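PDB 1QWR: putative mannose-6-phosphate isomerase YvyI from Bacillus subtilis, which probably catalyses the interconversion of D-mannose 6-phosphate and D-fructose 6-phosphate, using one zinc ion per subunit. Local coordinates for residues E114-K127 / K180-A193. Numbering follows the deposited sequence.
With ZN (zinc ion), chain E.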
loop_
_atom_site.group_PDB
_atom_site.type_symbol
_atom_site.label_atom_id
_atom_site.label_comp_id
_atom_site.label_asym_id
_atom_site.label_seq_id
_atom_site.Cartn_x
_atom_site.Cartn_y
_atom_site.Cartn_z
ATOM N N GLU A 114 -3.681 17.927 -1.247
ATOM C CA GLU A 114 -3.342 16.512 -1.320
ATOM C C GLU A 114 -3.451 15.972 0.108
ATOM O O GLU A 114 -3.181 16.688 1.062
ATOM C CB GLU A 114 -1.905 16.355 -1.800
ATOM C CG GLU A 114 -1.459 14.939 -2.039
ATOM C CD GLU A 114 -1.850 14.446 -3.421
ATOM O OE1 GLU A 114 -1.515 13.303 -3.776
ATOM O OE2 GLU A 114 -2.495 15.212 -4.151
ATOM N N LEU A 115 -3.860 14.716 0.251
ATOM C CA LEU A 115 -3.950 14.107 1.579
ATOM C C LEU A 115 -2.548 13.792 2.069
ATOM O O LEU A 115 -1.594 13.766 1.278
ATOM C CB LEU A 115 -4.740 12.793 1.514
ATOM C CG LEU A 115 -6.234 12.816 1.196
ATOM C CD1 LEU A 115 -6.786 11.381 1.218
ATOM C CD2 LEU A 115 -6.958 13.673 2.214
ATOM N N GLY A 116 -2.413 13.550 3.369
ATOM C CA GLY A 116 -1.110 13.165 3.904
ATOM C C GLY A 116 -0.901 11.709 3.500
ATOM O O GLY A 116 -1.769 11.130 2.833
ATOM N N LYS A 117 0.208 11.093 3.890
ATOM C CA LYS A 117 0.431 9.701 3.490
ATOM C C LYS A 117 0.942 8.766 4.602
ATOM O O LYS A 117 2.093 8.327 4.597
ATOM C CB LYS A 117 1.374 9.640 2.268
ATOM C CG LYS A 117 1.343 8.376 1.373
ATOM C CD LYS A 117 2.054 8.769 0.027
ATOM C CE LYS A 117 2.210 7.697 -1.003
ATOM N NZ LYS A 117 3.214 6.699 -0.618
ATOM N N THR A 118 0.083 8.505 5.576
ATOM C CA THR A 118 0.402 7.511 6.594
ATOM C C THR A 118 0.227 6.218 5.774
ATOM O O THR A 118 -0.635 6.160 4.892
ATOM C CB THR A 118 -0.607 7.583 7.737
ATOM O OG1 THR A 118 -0.242 8.683 8.579
ATOM C CG2 THR A 118 -0.618 6.281 8.568
ATOM N N GLU A 119 1.048 5.201 6.033
ATOM C CA GLU A 119 0.975 3.970 5.255
ATOM C C GLU A 119 1.495 2.785 6.058
ATOM O O GLU A 119 1.909 2.928 7.203
ATOM C CB GLU A 119 1.818 4.122 3.987
ATOM C CG GLU A 119 3.281 4.420 4.336
ATOM C CD GLU A 119 4.163 4.626 3.131
ATOM O OE1 GLU A 119 3.638 4.957 2.058
ATOM O OE2 GLU A 119 5.396 4.459 3.267
ATOM N N CYS A 120 1.440 1.606 5.458
ATOM C CA CYS A 120 1.945 0.419 6.127
ATOM C C CYS A 120 2.407 -0.593 5.081
ATOM O O CYS A 120 1.998 -0.552 3.897
ATOM C CB CYS A 120 0.877 -0.161 7.065
ATOM S SG CYS A 120 -0.553 -0.842 6.174
ATOM N N TRP A 121 3.288 -1.480 5.511
ATOM C CA TRP A 121 3.864 -2.471 4.623
ATOM C C TRP A 121 3.692 -3.890 5.110
ATOM O O TRP A 121 3.952 -4.188 6.284
ATOM C CB TRP A 121 5.376 -2.262 4.472
ATOM C CG TRP A 121 5.787 -0.949 3.966
ATOM C CD1 TRP A 121 5.193 -0.224 2.978
ATOM C CD2 TRP A 121 6.932 -0.199 4.393
ATOM N NE1 TRP A 121 5.899 0.934 2.757
ATOM C CE2 TRP A 121 6.971 0.975 3.616
ATOM C CE3 TRP A 121 7.928 -0.410 5.359
ATOM C CZ2 TRP A 121 7.965 1.943 3.770
ATOM C CZ3 TRP A 121 8.927 0.554 5.516
ATOM C CH2 TRP A 121 8.937 1.716 4.726
ATOM N N TYR A 122 3.230 -4.754 4.217
ATOM C CA TYR A 122 3.159 -6.167 4.534
ATOM C C TYR A 122 4.217 -6.748 3.614
ATOM O O TYR A 122 4.150 -6.582 2.393
ATOM C CB TYR A 122 1.811 -6.807 4.181
ATOM C CG TYR A 122 1.880 -8.304 4.302
ATOM C CD1 TYR A 122 1.941 -8.909 5.561
ATOM C CD2 TYR A 122 1.968 -9.128 3.161
ATOM C CE1 TYR A 122 2.097 -10.293 5.687
ATOM C CE2 TYR A 122 2.122 -10.521 3.281
ATOM C CZ TYR A 122 2.192 -11.093 4.551
ATOM O OH TYR A 122 2.421 -12.455 4.697
ATOM N N ILE A 123 5.205 -7.423 4.194
ATOM C CA ILE A 123 6.266 -7.999 3.390
ATOM C C ILE A 123 5.829 -9.362 2.842
ATOM O O ILE A 123 5.778 -10.359 3.576
ATOM C CB ILE A 123 7.551 -8.176 4.220
ATOM C CG1 ILE A 123 7.922 -6.848 4.902
ATOM C CG2 ILE A 123 8.682 -8.717 3.323
ATOM C CD1 ILE A 123 8.187 -5.660 3.920
ATOM N N ILE A 124 5.515 -9.409 1.553
ATOM C CA ILE A 124 5.084 -10.658 0.954
ATOM C C ILE A 124 6.282 -11.596 0.864
ATOM O O ILE A 124 6.200 -12.759 1.260
ATOM C CB ILE A 124 4.507 -10.445 -0.472
ATOM C CG1 ILE A 124 3.267 -9.535 -0.417
ATOM C CG2 ILE A 124 4.089 -11.791 -1.054
ATOM C CD1 ILE A 124 2.892 -8.913 -1.777
ATOM N N ASP A 125 7.398 -11.082 0.360
ATOM C CA ASP A 125 8.609 -11.894 0.220
ATOM C C ASP A 125 9.805 -10.947 0.211
ATOM O O ASP A 125 9.669 -9.744 -0.021
ATOM C CB ASP A 125 8.560 -12.680 -1.098
ATOM C CG ASP A 125 9.535 -13.862 -1.130
ATOM O OD1 ASP A 125 10.250 -14.102 -0.139
ATOM O OD2 ASP A 125 9.581 -14.558 -2.163
ATOM N N CYS A 126 10.983 -11.491 0.466
ATOM C CA CYS A 126 12.178 -10.668 0.485
ATOM C C CYS A 126 13.378 -11.584 0.576
ATOM O O CYS A 126 13.249 -12.749 0.957
ATOM C CB CYS A 126 12.167 -9.696 1.684
ATOM S SG CYS A 126 12.291 -10.410 3.353
ATOM N N LYS A 127 14.539 -11.053 0.222
ATOM C CA LYS A 127 15.762 -11.842 0.278
ATOM C C LYS A 127 16.184 -12.023 1.723
ATOM O O LYS A 127 15.795 -11.245 2.609
ATOM C CB LYS A 127 16.884 -11.168 -0.516
ATOM C CG LYS A 127 17.301 -9.803 0.011
ATOM C CD LYS A 127 18.512 -9.277 -0.747
ATOM C CE LYS A 127 18.855 -7.855 -0.346
ATOM N NZ LYS A 127 20.102 -7.392 -1.034
ATOM N N LYS A 180 16.487 -2.743 -1.248
ATOM C CA LYS A 180 16.559 -3.794 -2.258
ATOM C C LYS A 180 16.209 -5.204 -1.806
ATOM O O LYS A 180 16.540 -5.617 -0.690
ATOM C CB LYS A 180 17.948 -3.810 -2.902
ATOM C CG LYS A 180 19.047 -4.319 -1.994
ATOM C CD LYS A 180 20.394 -4.318 -2.717
ATOM C CE LYS A 180 20.336 -5.131 -4.001
ATOM N NZ LYS A 180 21.613 -5.058 -4.768
ATOM N N GLY A 181 15.542 -5.930 -2.703
ATOM C CA GLY A 181 15.136 -7.307 -2.451
ATOM C C GLY A 181 13.880 -7.560 -1.649
ATOM O O GLY A 181 13.871 -8.422 -0.780
ATOM N N ALA A 182 12.814 -6.829 -1.951
ATOM C CA ALA A 182 11.569 -6.981 -1.204
ATOM C C ALA A 182 10.382 -6.865 -2.136
ATOM O O ALA A 182 10.433 -6.113 -3.103
ATOM C CB ALA A 182 11.471 -5.886 -0.119
ATOM N N LEU A 183 9.333 -7.624 -1.840
ATOM C CA LEU A 183 8.087 -7.613 -2.606
ATOM C C LEU A 183 7.056 -7.224 -1.557
ATOM O O LEU A 183 6.796 -7.993 -0.628
ATOM C CB LEU A 183 7.790 -9.007 -3.142
ATOM C CG LEU A 183 6.457 -9.119 -3.869
ATOM C CD1 LEU A 183 6.472 -8.254 -5.121
ATOM C CD2 LEU A 183 6.244 -10.578 -4.242
ATOM N N VAL A 184 6.448 -6.050 -1.717
ATOM C CA VAL A 184 5.545 -5.514 -0.697
ATOM C C VAL A 184 4.121 -5.147 -1.103
ATOM O O VAL A 184 3.905 -4.663 -2.213
ATOM C CB VAL A 184 6.191 -4.216 -0.109
ATOM C CG1 VAL A 184 5.354 -3.637 1.048
ATOM C CG2 VAL A 184 7.592 -4.508 0.347
ATOM N N LEU A 185 3.168 -5.373 -0.196
ATOM C CA LEU A 185 1.783 -4.933 -0.406
ATOM C C LEU A 185 1.713 -3.708 0.537
ATOM O O LEU A 185 1.732 -3.838 1.773
ATOM C CB LEU A 185 0.766 -6.008 -0.001
ATOM C CG LEU A 185 -0.734 -5.769 -0.311
ATOM C CD1 LEU A 185 -1.249 -4.562 0.454
ATOM C CD2 LEU A 185 -0.932 -5.565 -1.792
ATOM N N GLU A 186 1.634 -2.518 -0.068
ATOM C CA GLU A 186 1.609 -1.257 0.647
ATOM C C GLU A 186 0.212 -0.645 0.672
ATOM O O GLU A 186 -0.378 -0.388 -0.377
ATOM C CB GLU A 186 2.574 -0.287 -0.035
ATOM C CG GLU A 186 2.828 1.028 0.693
ATOM C CD GLU A 186 3.770 1.899 -0.103
ATOM O OE1 GLU A 186 3.403 2.266 -1.236
ATOM O OE2 GLU A 186 4.888 2.197 0.387
ATOM N N THR A 187 -0.319 -0.427 1.866
ATOM C CA THR A 187 -1.646 0.177 1.977
ATOM C C THR A 187 -1.388 1.582 2.513
ATOM O O THR A 187 -0.697 1.743 3.500
ATOM C CB THR A 187 -2.557 -0.655 2.911
ATOM O OG1 THR A 187 -2.701 -1.984 2.368
ATOM C CG2 THR A 187 -3.965 -0.026 3.000
ATOM N N GLN A 188 -1.912 2.601 1.836
ATOM C CA GLN A 188 -1.636 3.975 2.256
ATOM C C GLN A 188 -2.839 4.901 2.035
ATOM O O GLN A 188 -3.854 4.486 1.472
ATOM C CB GLN A 188 -0.426 4.471 1.452
ATOM C CG GLN A 188 -0.702 4.644 -0.057
ATOM C CD GLN A 188 0.433 4.093 -0.935
ATOM O OE1 GLN A 188 0.529 2.876 -1.180
ATOM N NE2 GLN A 188 1.297 4.977 -1.394
ATOM N N GLN A 189 -2.756 6.142 2.514
ATOM C CA GLN A 189 -3.838 7.079 2.252
ATOM C C GLN A 189 -3.692 7.378 0.765
ATOM O O GLN A 189 -2.608 7.207 0.205
ATOM C CB GLN A 189 -3.649 8.395 3.001
ATOM C CG GLN A 189 -3.726 8.259 4.499
ATOM C CD GLN A 189 -3.615 9.604 5.157
ATOM O OE1 GLN A 189 -4.580 10.383 5.194
ATOM N NE2 GLN A 189 -2.437 9.908 5.658
ATOM N N ASN A 190 -4.778 7.859 0.160
ATOM C CA ASN A 190 -4.839 8.230 -1.270
ATOM C C ASN A 190 -4.057 9.546 -1.470
ATOM O O ASN A 190 -4.593 10.656 -1.387
ATOM C CB ASN A 190 -6.317 8.378 -1.642
ATOM C CG ASN A 190 -6.520 8.862 -3.067
ATOM O OD1 ASN A 190 -5.599 8.843 -3.890
ATOM N ND2 ASN A 190 -7.741 9.288 -3.364
ATOM N N SER A 191 -2.762 9.404 -1.714
ATOM C CA SER A 191 -1.881 10.557 -1.802
ATOM C C SER A 191 -0.612 10.160 -2.524
ATOM O O SER A 191 -0.268 8.976 -2.552
ATOM C CB SER A 191 -1.534 11.012 -0.368
ATOM O OG SER A 191 -0.359 11.815 -0.296
ATOM N N ASP A 192 0.085 11.138 -3.108
ATOM C CA ASP A 192 1.352 10.879 -3.789
ATOM C C ASP A 192 2.365 11.884 -3.247
ATOM O O ASP A 192 3.355 12.192 -3.903
ATOM C CB ASP A 192 1.177 11.041 -5.311
ATOM C CG ASP A 192 2.362 10.504 -6.112
ATOM O OD1 ASP A 192 3.008 9.513 -5.693
ATOM O OD2 ASP A 192 2.631 11.074 -7.196
ATOM N N ALA A 193 2.105 12.383 -2.041
ATOM C CA ALA A 193 2.981 13.371 -1.395
ATOM C C ALA A 193 4.231 12.740 -0.789
ATOM O O ALA A 193 4.181 12.059 0.254
ATOM C CB ALA A 193 2.207 14.120 -0.342
HETATM ZN ZN ZN E . 6.846 5.437 1.474
HETATM O O HOH W 1 -4.999 13.260 -2.272
HETATM O O HOH W 2 4.376 4.347 -2.585
HETATM O O HOH W 3 4.826 5.414 -0.158
#
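Trp-121 and Glu-186 form a non-hydrogen-bonded pair where strands 119-126 and 182-189 run antiparallel. Their side chains lie alongside each other on the face that carries the zinc ion. With CG anti to the backbone N (chi1 -172°) and the chain extended beyond, Glu-186 runs along the indole edge and brings its carboxylate to NE1. CB comes to the edge of the indole, in its plane. CG lies 3.5 Å from CD1 of Trp-121. CD approaches the indole nitrogen, and OE2 accepts a hydrogen bond from Trp-121 NE1 at 2.9 Å through its anti lone pair. The carboxylate is turned 27° from the ring, so the two groups are nearly coplanar. OE1 takes a bond of 2.7 Å from water 2. Replacing Trp-121 with a phenylalanine would probably leave OE2 without its N-H donor and the carboxylate freer to turn beside the metal site.

Glu-119 sits on the same face. Its OE2 binds zinc at 2.5 Å, with His-101 and His-176 completing the protein ligands. Its other oxygen, OE1, forms a salt bridge with Lys-117 NZ, its N-H...O bond weak, and lies 3.5 Å from Glu-186 OE2, a close pair of acceptors.

Further along, the strands slip by one residue. Ile-124 N and Asp-125 N both donate to Leu-183 O, making a classic beta bulge. Ile-124 CG2 packs on Leu-183 CD2 at 4.0 Å. At the other end, Ser-191 OG donates to Leu-115 O from above the carbonyl plane and accepts from Ala-193 N in an ST turn.

The pairing is consistent with both strands belonging to one cupin-type barrel. Two carboxylates converge beside the metal, one a ligand and one held by an indole N-H. Lys-117 and the zinc probably offset their negative charge.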